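Local coordinates for protein peptidase M3B, oligoendopeptidase F (Enterococcus faecium, PDB 2QR4) that probably hydrolyses peptide bonds in short peptides, as a metal-dependent oligoendopeptidase of family M3, at residues A[40-45]-A[86-91]; A[14-19]-A[78-83]; A[27-32]-A[92-97]; A[35-40]-A[111-116]. All blocks are in the same frame, centred on the assembly; numbering follows the deposited sequence.

All four contacts lie in the helical N-terminal part of the chain, on one side of its centre, with their own centres about 29 to 36 Å from it. Helix 33-63 supplies a segment to contact 1 and contact 4, which share Ile40, while contacts 1 and 2 both draw on helix 68-87. Contact 3 adds helix 91-95 and the loop in front of helix 33-63. The centre of contact 1 is about 11 Å from those of contacts 2 and 3 and about 13 Å from that of contact 4. Along the chain the segments of contact 2 alternate with those of the others, and helix 33-63 is covered by the end of helix 68-87 and the linker before helix 117-124.

Contact 1 of 4, residues A[40-45]-A[86-91]; sequences IEFVLR and EAVSWF
A buried, wholly apolar contact joins helix 33-63 to the turn that follows helix 68-87, with Val43 meeting both Val88 and Phe91. One methyl of Val43, CG2, lies over a face of the Phe91 ring, 3.7 Å from its centroid and 23° off the ring normal, a CH-pi contact displaced toward the rim at CD2 and CE2. The ring reaches the helix because Phe91 CG stands anti to its backbone N (chi1 178°). One helical turn earlier, Ile40 meets the same ring differently: its CG1 lies at the edge, in the ring plane, 3.7 Å from Phe91 CZ. Val88 CG2 comes within 3.5 Å of Val43 CB. More loosely, Phe42 CE2 is 4.3 Å from Val88 CG2, and Trp90 CZ2 is 4.3 Å from Val43 CG1, both rings being met obliquely. Val88 is the first residue after helix 68-87 to leave helical geometry, and a type I turn from Val88 to Phe91 brings both side chains to the same helix. Branched valine suits its place by serving two partners, CG2 the Phe91 ring and CB with CG1 the Val88 methyl. With no hydrogen bond across the segments, shape and exclusion of water probably supply most of their cohesion.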
loop_
_atom_site.group_PDB
_atom_site.type_symbol
_atom_site.label_atom_id
_atom_site.label_comp_id
_atom_site.label_asym_id
_atom_site.label_seq_id
_atom_site.Cartn_x
_atom_site.Cartn_y
_atom_site.Cartn_z
ATOM N N ILE A 40 -23.386 -12.297 22.584
ATOM C CA ILE A 40 -21.980 -12.314 22.950
ATOM C C ILE A 40 -21.369 -13.660 22.595
ATOM O O ILE A 40 -20.262 -13.727 22.077
ATOM C CB ILE A 40 -21.796 -12.096 24.457
ATOM C CG1 ILE A 40 -22.115 -10.652 24.826
ATOM C CG2 ILE A 40 -20.379 -12.409 24.851
ATOM C CD1 ILE A 40 -22.414 -10.456 26.267
ATOM N N GLU A 41 -22.097 -14.734 22.885
ATOM C CA GLU A 41 -21.614 -16.071 22.585
ATOM C C GLU A 41 -21.411 -16.245 21.099
ATOM O O GLU A 41 -20.410 -16.814 20.669
ATOM C CB GLU A 41 -22.580 -17.128 23.103
ATOM C CG GLU A 41 -22.422 -17.377 24.568
ATOM C CD GLU A 41 -23.600 -18.125 25.154
ATOM O OE1 GLU A 41 -24.601 -18.306 24.428
ATOM O OE2 GLU A 41 -23.526 -18.522 26.339
ATOM N N PHE A 42 -22.359 -15.741 20.318
ATOM C CA PHE A 42 -22.279 -15.874 18.885
ATOM C C PHE A 42 -21.087 -15.114 18.317
ATOM O O PHE A 42 -20.270 -15.710 17.609
ATOM C CB PHE A 42 -23.565 -15.420 18.183
ATOM C CG PHE A 42 -23.404 -15.287 16.688
ATOM C CD1 PHE A 42 -23.522 -16.399 15.865
ATOM C CD2 PHE A 42 -23.093 -14.058 16.112
ATOM C CE1 PHE A 42 -23.353 -16.293 14.487
ATOM C CE2 PHE A 42 -22.919 -13.933 14.719
ATOM C CZ PHE A 42 -23.042 -15.048 13.908
ATOM N N VAL A 43 -20.966 -13.815 18.605
ATOM C CA VAL A 43 -19.938 -13.067 17.888
ATOM C C VAL A 43 -18.534 -13.444 18.332
ATOM O O VAL A 43 -17.619 -13.452 17.529
ATOM C CB VAL A 43 -20.116 -11.503 17.835
ATOM C CG1 VAL A 43 -21.575 -11.076 17.884
ATOM C CG2 VAL A 43 -19.300 -10.828 18.892
ATOM N N LEU A 44 -18.358 -13.767 19.603
ATOM C CA LEU A 44 -17.038 -14.139 20.075
ATOM C C LEU A 44 -16.612 -15.451 19.435
ATOM O O LEU A 44 -15.458 -15.642 19.087
ATOM C CB LEU A 44 -17.013 -14.235 21.606
ATOM C CG LEU A 44 -16.257 -13.107 22.329
ATOM C CD1 LEU A 44 -16.099 -11.846 21.487
ATOM C CD2 LEU A 44 -16.905 -12.787 23.663
ATOM N N ARG A 45 -17.567 -16.351 19.269
ATOM C CA ARG A 45 -17.281 -17.661 18.751
ATOM C C ARG A 45 -16.892 -17.559 17.282
ATOM O O ARG A 45 -15.926 -18.186 16.843
ATOM C CB ARG A 45 -18.516 -18.546 18.929
ATOM C CG ARG A 45 -18.430 -19.898 18.298
ATOM C CD ARG A 45 -19.793 -20.297 17.744
ATOM N NE ARG A 45 -20.876 -20.164 18.716
ATOM C CZ ARG A 45 -22.145 -19.921 18.394
ATOM N NH1 ARG A 45 -22.488 -19.764 17.114
ATOM N NH2 ARG A 45 -23.073 -19.823 19.350
ATOM N N GLU A 86 -16.757 -7.285 9.434
ATOM C CA GLU A 86 -17.791 -6.392 8.973
ATOM C C GLU A 86 -19.167 -6.868 9.447
ATOM O O GLU A 86 -19.988 -6.070 9.917
ATOM C CB GLU A 86 -17.760 -6.261 7.445
ATOM C CG GLU A 86 -18.647 -5.130 6.908
ATOM C CD GLU A 86 -20.133 -5.467 6.973
ATOM O OE1 GLU A 86 -20.476 -6.672 6.910
ATOM O OE2 GLU A 86 -20.961 -4.532 7.087
ATOM N N ALA A 87 -19.418 -8.168 9.324
ATOM C CA ALA A 87 -20.743 -8.720 9.617
ATOM C C ALA A 87 -21.097 -8.642 11.104
ATOM O O ALA A 87 -22.258 -8.753 11.487
ATOM C CB ALA A 87 -20.833 -10.154 9.115
ATOM N N VAL A 88 -20.084 -8.404 11.926
ATOM C CA VAL A 88 -20.200 -8.481 13.373
ATOM C C VAL A 88 -19.928 -7.093 13.985
ATOM O O VAL A 88 -19.873 -6.911 15.210
ATOM C CB VAL A 88 -19.226 -9.592 13.865
ATOM C CG1 VAL A 88 -18.095 -9.070 14.765
ATOM C CG2 VAL A 88 -19.975 -10.761 14.444
ATOM N N SER A 89 -19.794 -6.103 13.108
ATOM C CA SER A 89 -19.454 -4.743 13.521
ATOM C C SER A 89 -20.592 -3.979 14.209
ATOM O O SER A 89 -20.354 -2.932 14.801
ATOM C CB SER A 89 -18.941 -3.935 12.316
ATOM O OG SER A 89 -19.938 -3.815 11.306
ATOM N N TRP A 90 -21.823 -4.483 14.123
ATOM C CA TRP A 90 -22.954 -3.829 14.788
ATOM C C TRP A 90 -22.903 -4.060 16.303
ATOM O O TRP A 90 -23.549 -3.356 17.082
ATOM C CB TRP A 90 -24.269 -4.364 14.239
ATOM C CG TRP A 90 -24.331 -5.854 14.340
ATOM C CD1 TRP A 90 -24.004 -6.758 13.370
ATOM C CD2 TRP A 90 -24.721 -6.614 15.484
ATOM N NE1 TRP A 90 -24.173 -8.028 13.834
ATOM C CE2 TRP A 90 -24.607 -7.975 15.134
ATOM C CE3 TRP A 90 -25.164 -6.276 16.774
ATOM C CZ2 TRP A 90 -24.899 -9.009 16.031
ATOM C CZ3 TRP A 90 -25.459 -7.297 17.660
ATOM C CH2 TRP A 90 -25.325 -8.654 17.283
ATOM N N PHE A 91 -22.107 -5.044 16.703
ATOM C CA PHE A 91 -22.137 -5.602 18.050
ATOM C C PHE A 91 -21.802 -4.617 19.185
ATOM O O PHE A 91 -22.613 -4.430 20.104
ATOM C CB PHE A 91 -21.252 -6.853 18.085
ATOM C CG PHE A 91 -21.151 -7.496 19.427
ATOM C CD1 PHE A 91 -22.281 -7.957 20.077
ATOM C CD2 PHE A 91 -19.928 -7.652 20.034
ATOM C CE1 PHE A 91 -22.190 -8.555 21.320
ATOM C CE2 PHE A 91 -19.829 -8.255 21.273
ATOM C CZ PHE A 91 -20.961 -8.707 21.916
#

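Contact 2 of 4, residues A[14-19]-A[78-83]; sequences ELSEEL and SSLFSK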
loop_
_atom_site.group_PDB
_atom_site.type_symbol
_atom_site.label_atom_id
_atom_site.label_comp_id
_atom_site.label_asym_id
_atom_site.label_seq_id
_atom_site.Cartn_x
_atom_site.Cartn_y
_atom_site.Cartn_z
ATOM N N GLU A 14 -17.880 -23.224 6.682
ATOM C CA GLU A 14 -18.578 -23.307 7.961
ATOM C C GLU A 14 -18.722 -21.933 8.595
ATOM O O GLU A 14 -19.795 -21.575 9.064
ATOM C CB GLU A 14 -17.869 -24.272 8.912
ATOM C CG GLU A 14 -17.914 -25.720 8.444
ATOM C CD GLU A 14 -16.847 -26.586 9.085
ATOM O OE1 GLU A 14 -16.607 -27.698 8.584
ATOM O OE2 GLU A 14 -16.235 -26.149 10.078
ATOM N N LEU A 15 -17.648 -21.156 8.600
ATOM C CA LEU A 15 -17.724 -19.817 9.150
ATOM C C LEU A 15 -18.680 -18.940 8.343
ATOM O O LEU A 15 -19.458 -18.186 8.922
ATOM C CB LEU A 15 -16.346 -19.191 9.209
ATOM C CG LEU A 15 -15.619 -19.359 10.533
ATOM C CD1 LEU A 15 -16.321 -20.349 11.457
ATOM C CD2 LEU A 15 -14.187 -19.780 10.266
ATOM N N SER A 16 -18.624 -19.052 7.015
ATOM C CA SER A 16 -19.516 -18.305 6.116
ATOM C C SER A 16 -20.979 -18.593 6.361
ATOM O O SER A 16 -21.802 -17.693 6.300
ATOM C CB SER A 16 -19.218 -18.616 4.654
ATOM O OG SER A 16 -18.017 -18.002 4.243
ATOM N N GLU A 17 -21.313 -19.849 6.619
ATOM C CA GLU A 17 -22.703 -20.195 6.823
ATOM C C GLU A 17 -23.145 -19.770 8.218
ATOM O O GLU A 17 -24.213 -19.195 8.378
ATOM C CB GLU A 17 -22.937 -21.692 6.603
ATOM C CG GLU A 17 -23.135 -22.519 7.875
ATOM C CD GLU A 17 -24.602 -22.790 8.183
ATOM O OE1 GLU A 17 -24.895 -23.681 9.024
ATOM O OE2 GLU A 17 -25.457 -22.112 7.568
ATOM N N GLU A 18 -22.323 -20.049 9.224
ATOM C CA GLU A 18 -22.658 -19.681 10.592
ATOM C C GLU A 18 -22.951 -18.188 10.638
ATOM O O GLU A 18 -23.816 -17.719 11.379
ATOM C CB GLU A 18 -21.501 -20.003 11.540
ATOM C CG GLU A 18 -21.902 -20.041 13.001
ATOM C CD GLU A 18 -20.726 -20.255 13.945
ATOM O OE1 GLU A 18 -19.578 -20.373 13.468
ATOM O OE2 GLU A 18 -20.957 -20.300 15.174
ATOM N N LEU A 19 -22.220 -17.454 9.812
ATOM C CA LEU A 19 -22.274 -16.007 9.783
ATOM C C LEU A 19 -23.661 -15.472 9.473
ATOM O O LEU A 19 -23.994 -14.352 9.845
ATOM C CB LEU A 19 -21.305 -15.508 8.727
ATOM C CG LEU A 19 -20.748 -14.127 8.943
ATOM C CD1 LEU A 19 -20.106 -14.082 10.304
ATOM C CD2 LEU A 19 -19.754 -13.844 7.846
ATOM N N SER A 78 -7.721 -13.290 4.561
ATOM C CA SER A 78 -7.963 -11.863 4.800
ATOM C C SER A 78 -9.374 -11.462 4.406
ATOM O O SER A 78 -10.038 -10.755 5.159
ATOM C CB SER A 78 -6.933 -10.971 4.106
ATOM O OG SER A 78 -5.643 -11.251 4.620
ATOM N N SER A 79 -9.841 -11.919 3.243
ATOM C CA SER A 79 -11.211 -11.612 2.817
ATOM C C SER A 79 -12.221 -12.119 3.834
ATOM O O SER A 79 -13.143 -11.405 4.181
ATOM C CB SER A 79 -11.534 -12.216 1.449
ATOM O OG SER A 79 -10.633 -11.756 0.483
ATOM N N LEU A 80 -12.033 -13.353 4.302
ATOM C CA LEU A 80 -12.928 -13.970 5.291
ATOM C C LEU A 80 -12.949 -13.125 6.553
ATOM O O LEU A 80 -14.010 -12.854 7.100
ATOM C CB LEU A 80 -12.425 -15.364 5.672
ATOM C CG LEU A 80 -13.354 -16.545 6.003
ATOM C CD1 LEU A 80 -12.766 -17.304 7.155
ATOM C CD2 LEU A 80 -14.781 -16.143 6.305
ATOM N N PHE A 81 -11.766 -12.710 7.005
ATOM C CA PHE A 81 -11.643 -11.927 8.233
ATOM C C PHE A 81 -12.404 -10.608 8.140
ATOM O O PHE A 81 -13.201 -10.283 9.023
ATOM C CB PHE A 81 -10.180 -11.661 8.563
ATOM C CG PHE A 81 -9.954 -11.216 9.974
ATOM C CD1 PHE A 81 -10.511 -11.919 11.036
ATOM C CD2 PHE A 81 -9.187 -10.101 10.246
ATOM C CE1 PHE A 81 -10.304 -11.512 12.348
ATOM C CE2 PHE A 81 -8.970 -9.690 11.560
ATOM C CZ PHE A 81 -9.524 -10.396 12.609
ATOM N N SER A 82 -12.169 -9.854 7.072
ATOM C CA SER A 82 -12.911 -8.606 6.863
ATOM C C SER A 82 -14.405 -8.856 6.710
ATOM O O SER A 82 -15.212 -8.094 7.223
ATOM C CB SER A 82 -12.367 -7.792 5.675
ATOM O OG SER A 82 -12.170 -8.607 4.539
ATOM N N LYS A 83 -14.772 -9.941 6.042
ATOM C CA LYS A 83 -16.176 -10.248 5.875
ATOM C C LYS A 83 -16.832 -10.504 7.240
ATOM O O LYS A 83 -17.913 -9.981 7.527
ATOM C CB LYS A 83 -16.375 -11.449 4.959
ATOM C CG LYS A 83 -17.848 -11.765 4.740
ATOM C CD LYS A 83 -18.082 -12.805 3.656
ATOM C CE LYS A 83 -17.978 -14.219 4.203
ATOM N NZ LYS A 83 -18.248 -15.231 3.150
#
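Leu15 and Leu80 meet on the buried side of two nearly parallel helix segments, whereas Ser16 and Lys83 join them on a more accessible side. The axes of 14-18 and 78-83 differ by 18° in direction and approach to 11.1 Å, a wide spacing, bridged by leucines and by the long Lys83. Even the inner contact is modest: Leu15 CD2 lies 4.2 Å from Leu80 CD1, methyl against methyl, both residues being buried. Toward the outer side, Lys83 NZ donates a hydrogen bond of 3.0 Å to Ser16 OG. The lysine chain starts out extended, then bends at chi3 (85°), which turns the ammonium toward the serine. Its hydrocarbon part is also used, since the Leu19 side chain runs at a slant to that of Lys83, with Leu19 CD2 4.1 Å from Lys83 CE. Lysine thus suits a half-open place, offering methylenes to a leucine and charge to a polar partner. Ser16 OG is in turn bonded to Tyr12 O in its own helix, so the small hydroxyl links that backbone to the ammonium. Beyond the pair, Leu15 packs on Gln49 and Ile53 of helix 33-63, Leu19 rests on Val84 and Ala87 of helix 68-87, and Ser78 and Ser79 touch Glu144 of helix 143-160.

Contact 3 of 4, residues A[27-32]-A[92-97]; sequences GTLDQG and EPEILQ
The amide of Gly27 donates to the carboxylate of Glu94, with 2.8 Å from Gly27 N to Glu94 OE2. The bond is bent, its N-H...O angle being 136°, and it uses the syn lone pair of OE2, which faces OE1. Glu94 OE1 is itself 3.1 Å from Gly27 N, so the amide lies near both oxygens. Glutamate suits the place because its chain, extended beyond CG, carries the carboxylate from helix 91-95 across to the loop between helices 22-25 and 33-63. Gly27 has positive phi (76°), a conformation easily adopted without a side chain. Next along the loop, Leu29 supplies the apolar half. Its CD1 methyl approaches Glu94 CB at 3.7 Å, the two side chains crossing at about a right angle, and comes equally near Ile95 CG1. It also reaches the backbone, 3.4 Å from Ile95 N. Leucine therefore fits a buried position where its branched end touches both side chains and main chain of the helix. Phe36 of helix 33-63 packs against both Leu29 and Ile95, while Tyr106 OH is bonded to Leu29 O, which ties the loop to helix 100-109. The chemistry is consistent with a negative carboxylate accepting from the backbone near the exposed start of the loop, with the apolar Leu29 packed in the buried part.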
loop_
_atom_site.group_PDB
_atom_site.type_symbol
_atom_site.label_atom_id
_atom_site.label_comp_id
_atom_site.label_asym_id
_atom_site.label_seq_id
_atom_site.Cartn_x
_atom_site.Cartn_y
_atom_site.Cartn_z
ATOM N N GLY A 27 -29.804 -6.303 16.845
ATOM C CA GLY A 27 -31.001 -5.613 17.301
ATOM C C GLY A 27 -31.777 -6.286 18.418
ATOM O O GLY A 27 -32.883 -5.853 18.739
ATOM N N THR A 28 -31.202 -7.324 19.026
ATOM C CA THR A 28 -31.867 -8.032 20.120
ATOM C C THR A 28 -31.308 -7.720 21.501
ATOM O O THR A 28 -31.911 -8.085 22.515
ATOM C CB THR A 28 -31.779 -9.558 19.960
ATOM O OG1 THR A 28 -30.410 -9.967 20.044
ATOM C CG2 THR A 28 -32.393 -10.015 18.639
ATOM N N LEU A 29 -30.161 -7.055 21.548
ATOM C CA LEU A 29 -29.454 -6.884 22.815
ATOM C C LEU A 29 -30.322 -6.351 23.948
ATOM O O LEU A 29 -30.128 -6.732 25.099
ATOM C CB LEU A 29 -28.190 -6.031 22.650
ATOM C CG LEU A 29 -27.183 -6.596 21.646
ATOM C CD1 LEU A 29 -25.817 -5.917 21.751
ATOM C CD2 LEU A 29 -27.051 -8.085 21.834
ATOM N N ASP A 30 -31.275 -5.480 23.620
ATOM C CA ASP A 30 -32.149 -4.874 24.625
ATOM C C ASP A 30 -33.363 -5.738 24.984
ATOM O O ASP A 30 -34.230 -5.295 25.732
ATOM C CB ASP A 30 -32.636 -3.504 24.156
ATOM C CG ASP A 30 -33.585 -3.594 22.968
ATOM O OD1 ASP A 30 -34.020 -2.534 22.479
ATOM O OD2 ASP A 30 -33.898 -4.717 22.517
ATOM N N GLN A 31 -33.431 -6.954 24.451
ATOM C CA GLN A 31 -34.578 -7.833 24.696
ATOM C C GLN A 31 -34.490 -8.606 26.004
ATOM O O GLN A 31 -35.486 -9.159 26.460
ATOM C CB GLN A 31 -34.759 -8.828 23.546
ATOM C CG GLN A 31 -35.530 -8.291 22.356
ATOM C CD GLN A 31 -35.496 -9.237 21.170
ATOM O OE1 GLN A 31 -35.547 -8.804 20.015
ATOM N NE2 GLN A 31 -35.401 -10.535 21.444
ATOM N N GLY A 32 -33.303 -8.659 26.600
ATOM C CA GLY A 32 -33.109 -9.452 27.809
ATOM C C GLY A 32 -31.701 -9.996 27.978
ATOM O O GLY A 32 -30.931 -10.066 27.013
ATOM N N GLU A 92 -20.629 -3.989 19.138
ATOM C CA GLU A 92 -20.227 -3.045 20.195
ATOM C C GLU A 92 -21.067 -1.750 20.245
ATOM O O GLU A 92 -21.426 -1.273 21.325
ATOM C CB GLU A 92 -18.741 -2.718 20.083
ATOM C CG GLU A 92 -17.839 -3.947 20.154
ATOM C CD GLU A 92 -16.359 -3.596 20.348
ATOM O OE1 GLU A 92 -15.998 -2.394 20.330
ATOM O OE2 GLU A 92 -15.551 -4.530 20.525
ATOM N N PRO A 93 -21.339 -1.149 19.081
ATOM C CA PRO A 93 -22.306 -0.057 19.031
ATOM C C PRO A 93 -23.630 -0.430 19.688
ATOM O O PRO A 93 -24.192 0.382 20.424
ATOM C CB PRO A 93 -22.495 0.177 17.528
ATOM C CG PRO A 93 -21.141 -0.213 16.956
ATOM C CD PRO A 93 -20.717 -1.401 17.770
ATOM N N GLU A 94 -24.132 -1.639 19.445
ATOM C CA GLU A 94 -25.423 -2.012 20.040
ATOM C C GLU A 94 -25.329 -2.283 21.532
ATOM O O GLU A 94 -26.242 -1.956 22.275
ATOM C CB GLU A 94 -26.075 -3.184 19.322
ATOM C CG GLU A 94 -26.681 -2.802 17.998
ATOM C CD GLU A 94 -27.751 -3.777 17.544
ATOM O OE1 GLU A 94 -28.115 -3.706 16.342
ATOM O OE2 GLU A 94 -28.228 -4.594 18.387
ATOM N N ILE A 95 -24.220 -2.867 21.973
ATOM C CA ILE A 95 -23.990 -3.010 23.400
ATOM C C ILE A 95 -24.071 -1.631 24.023
ATOM O O ILE A 95 -24.754 -1.422 25.019
ATOM C CB ILE A 95 -22.611 -3.622 23.704
ATOM C CG1 ILE A 95 -22.615 -5.114 23.385
ATOM C CG2 ILE A 95 -22.249 -3.422 25.167
ATOM C CD1 ILE A 95 -21.239 -5.713 23.349
ATOM N N LEU A 96 -23.389 -0.685 23.393
ATOM C CA LEU A 96 -23.267 0.662 23.926
ATOM C C LEU A 96 -24.550 1.510 23.861
ATOM O O LEU A 96 -24.601 2.595 24.428
ATOM C CB LEU A 96 -22.099 1.377 23.246
ATOM C CG LEU A 96 -20.744 0.814 23.677
ATOM C CD1 LEU A 96 -19.623 1.625 23.089
ATOM C CD2 LEU A 96 -20.656 0.804 25.193
ATOM N N GLN A 97 -25.585 1.021 23.186
ATOM C CA GLN A 97 -26.854 1.740 23.173
ATOM C C GLN A 97 -27.612 1.462 24.457
ATOM O O GLN A 97 -28.543 2.181 24.810
ATOM C CB GLN A 97 -27.696 1.389 21.939
ATOM C CG GLN A 97 -27.339 2.240 20.711
ATOM C CD GLN A 97 -27.878 1.667 19.418
ATOM O OE1 GLN A 97 -28.046 0.456 19.278
ATOM N NE2 GLN A 97 -28.158 2.537 18.467
#

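Contact 4 of 4, residues A[35-40]-A[111-116]; sequences QFLNAI and PKLEVY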
loop_
_atom_site.group_PDB
_atom_site.type_symbol
_atom_site.label_atom_id
_atom_site.label_comp_id
_atom_site.label_asym_id
_atom_site.label_seq_id
_atom_site.Cartn_x
_atom_site.Cartn_y
_atom_site.Cartn_z
ATOM N N GLN A 35 -30.842 -12.914 25.648
ATOM C CA GLN A 35 -30.556 -12.555 24.270
ATOM C C GLN A 35 -29.202 -11.891 24.181
ATOM O O GLN A 35 -28.496 -12.017 23.176
ATOM C CB GLN A 35 -31.626 -11.613 23.732
ATOM C CG GLN A 35 -32.966 -12.279 23.464
ATOM C CD GLN A 35 -33.844 -12.390 24.707
ATOM O OE1 GLN A 35 -33.387 -12.199 25.838
ATOM N NE2 GLN A 35 -35.117 -12.700 24.496
ATOM N N PHE A 36 -28.852 -11.184 25.250
ATOM C CA PHE A 36 -27.586 -10.472 25.343
ATOM C C PHE A 36 -26.454 -11.498 25.420
ATOM O O PHE A 36 -25.452 -11.386 24.721
ATOM C CB PHE A 36 -27.606 -9.585 26.589
ATOM C CG PHE A 36 -26.422 -8.676 26.722
ATOM C CD1 PHE A 36 -26.315 -7.535 25.950
ATOM C CD2 PHE A 36 -25.435 -8.940 27.661
ATOM C CE1 PHE A 36 -25.220 -6.681 26.083
ATOM C CE2 PHE A 36 -24.336 -8.095 27.796
ATOM C CZ PHE A 36 -24.228 -6.966 27.006
ATOM N N LEU A 37 -26.648 -12.512 26.255
ATOM C CA LEU A 37 -25.690 -13.597 26.405
ATOM C C LEU A 37 -25.514 -14.338 25.094
ATOM O O LEU A 37 -24.393 -14.627 24.688
ATOM C CB LEU A 37 -26.150 -14.573 27.503
ATOM C CG LEU A 37 -25.269 -15.800 27.780
ATOM C CD1 LEU A 37 -23.834 -15.408 28.091
ATOM C CD2 LEU A 37 -25.836 -16.645 28.909
ATOM N N ASN A 38 -26.625 -14.644 24.431
ATOM C CA ASN A 38 -26.558 -15.400 23.185
ATOM C C ASN A 38 -25.801 -14.638 22.096
ATOM O O ASN A 38 -25.027 -15.223 21.345
ATOM C CB ASN A 38 -27.960 -15.816 22.718
ATOM C CG ASN A 38 -28.649 -16.740 23.712
ATOM O OD1 ASN A 38 -28.005 -17.562 24.359
ATOM N ND2 ASN A 38 -29.962 -16.596 23.845
ATOM N N ALA A 39 -26.013 -13.331 22.027
ATOM C CA ALA A 39 -25.286 -12.489 21.076
ATOM C C ALA A 39 -23.777 -12.500 21.331
ATOM O O ALA A 39 -22.982 -12.680 20.411
ATOM C CB ALA A 39 -25.828 -11.051 21.107
ATOM N N ILE A 40 -23.386 -12.297 22.584
ATOM C CA ILE A 40 -21.980 -12.314 22.950
ATOM C C ILE A 40 -21.369 -13.660 22.595
ATOM O O ILE A 40 -20.262 -13.727 22.077
ATOM C CB ILE A 40 -21.796 -12.096 24.457
ATOM C CG1 ILE A 40 -22.115 -10.652 24.826
ATOM C CG2 ILE A 40 -20.379 -12.409 24.851
ATOM C CD1 ILE A 40 -22.414 -10.456 26.267
ATOM N N PRO A 111 -25.930 -15.020 35.802
ATOM C CA PRO A 111 -24.589 -15.307 36.303
ATOM C C PRO A 111 -23.639 -15.777 35.211
ATOM O O PRO A 111 -22.455 -15.452 35.245
ATOM C CB PRO A 111 -24.821 -16.446 37.313
ATOM C CG PRO A 111 -26.306 -16.779 37.247
ATOM C CD PRO A 111 -26.965 -15.556 36.697
ATOM N N LYS A 112 -24.162 -16.532 34.251
ATOM C CA LYS A 112 -23.362 -17.049 33.149
ATOM C C LYS A 112 -22.606 -15.951 32.407
ATOM O O LYS A 112 -21.563 -16.204 31.788
ATOM C CB LYS A 112 -24.256 -17.781 32.155
ATOM C CG LYS A 112 -24.913 -19.052 32.665
ATOM C CD LYS A 112 -25.331 -19.872 31.463
ATOM C CE LYS A 112 -26.241 -21.017 31.799
ATOM N NZ LYS A 112 -26.771 -21.569 30.522
ATOM N N LEU A 113 -23.143 -14.733 32.448
ATOM C CA LEU A 113 -22.498 -13.587 31.804
ATOM C C LEU A 113 -21.184 -13.218 32.479
ATOM O O LEU A 113 -20.348 -12.541 31.889
ATOM C CB LEU A 113 -23.417 -12.374 31.826
ATOM C CG LEU A 113 -24.483 -12.277 30.740
ATOM C CD1 LEU A 113 -25.457 -11.189 31.139
ATOM C CD2 LEU A 113 -23.875 -11.980 29.387
ATOM N N GLU A 114 -21.009 -13.656 33.722
ATOM C CA GLU A 114 -19.804 -13.341 34.473
ATOM C C GLU A 114 -18.553 -13.781 33.707
ATOM O O GLU A 114 -17.483 -13.200 33.863
ATOM C CB GLU A 114 -19.860 -13.980 35.866
ATOM C CG GLU A 114 -19.130 -13.192 36.953
ATOM C CD GLU A 114 -19.630 -11.752 37.108
ATOM O OE1 GLU A 114 -20.859 -11.517 37.134
ATOM O OE2 GLU A 114 -18.779 -10.848 37.220
ATOM N N VAL A 115 -18.700 -14.792 32.858
ATOM C CA VAL A 115 -17.578 -15.298 32.073
ATOM C C VAL A 115 -17.065 -14.247 31.097
ATOM O O VAL A 115 -15.912 -14.313 30.664
ATOM C CB VAL A 115 -17.965 -16.559 31.272
ATOM C CG1 VAL A 115 -16.792 -17.051 30.466
ATOM C CG2 VAL A 115 -18.464 -17.658 32.203
ATOM N N TYR A 116 -17.921 -13.281 30.757
ATOM C CA TYR A 116 -17.575 -12.259 29.780
ATOM C C TYR A 116 -17.413 -10.862 30.373
ATOM O O TYR A 116 -17.184 -9.899 29.637
ATOM C CB TYR A 116 -18.634 -12.208 28.670
ATOM C CG TYR A 116 -18.747 -13.491 27.900
ATOM C CD1 TYR A 116 -19.832 -14.340 28.084
ATOM C CD2 TYR A 116 -17.760 -13.870 27.003
ATOM C CE1 TYR A 116 -19.935 -15.531 27.387
ATOM C CE2 TYR A 116 -17.851 -15.062 26.304
ATOM C CZ TYR A 116 -18.943 -15.884 26.501
ATOM O OH TYR A 116 -19.045 -17.057 25.807
#
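Aliphatic packing forms the first group of interactions in this buried contact, the side chains of Leu37 and Leu113 lying alongside with their ends pointing opposite ways. The CD2 methyl of Leu113 is the shared point: it lies 3.7 Å from Leu37 CD1 and 3.8 Å from Ile40 CD1, and so meets residues nearly one helical turn apart. A chi1 of 179° swings the Leu37 branch away from its own N and toward the linker, where its other methyl, CD2, rests 3.8 Å from Lys112 CB. Lysine is well placed on this exposed side, for its extended chain gives methylenes to the leucine while its amine leads away from the helix. These contacts dock helix 33-63 against the linker between helices 100-109 and 117-124, which contains the 3-10 segment 111-113, in the helical N-terminal part of the protein. Contacts with rings form the second group. Ile40 CG2 sits over the centre of one face of Tyr116, in a CH-pi contact 3.6 Å from the ring centroid and only 11° off the normal. Leu37 CD1 reaches the same ring obliquely, 4.0 Å from Tyr116 CE1. Phe36 instead presents an edge, with Leu113 CD2 near its plane and 3.8 Å from Phe36 CD2; Tyr106 meets the Phe36 ring from helix 100-109.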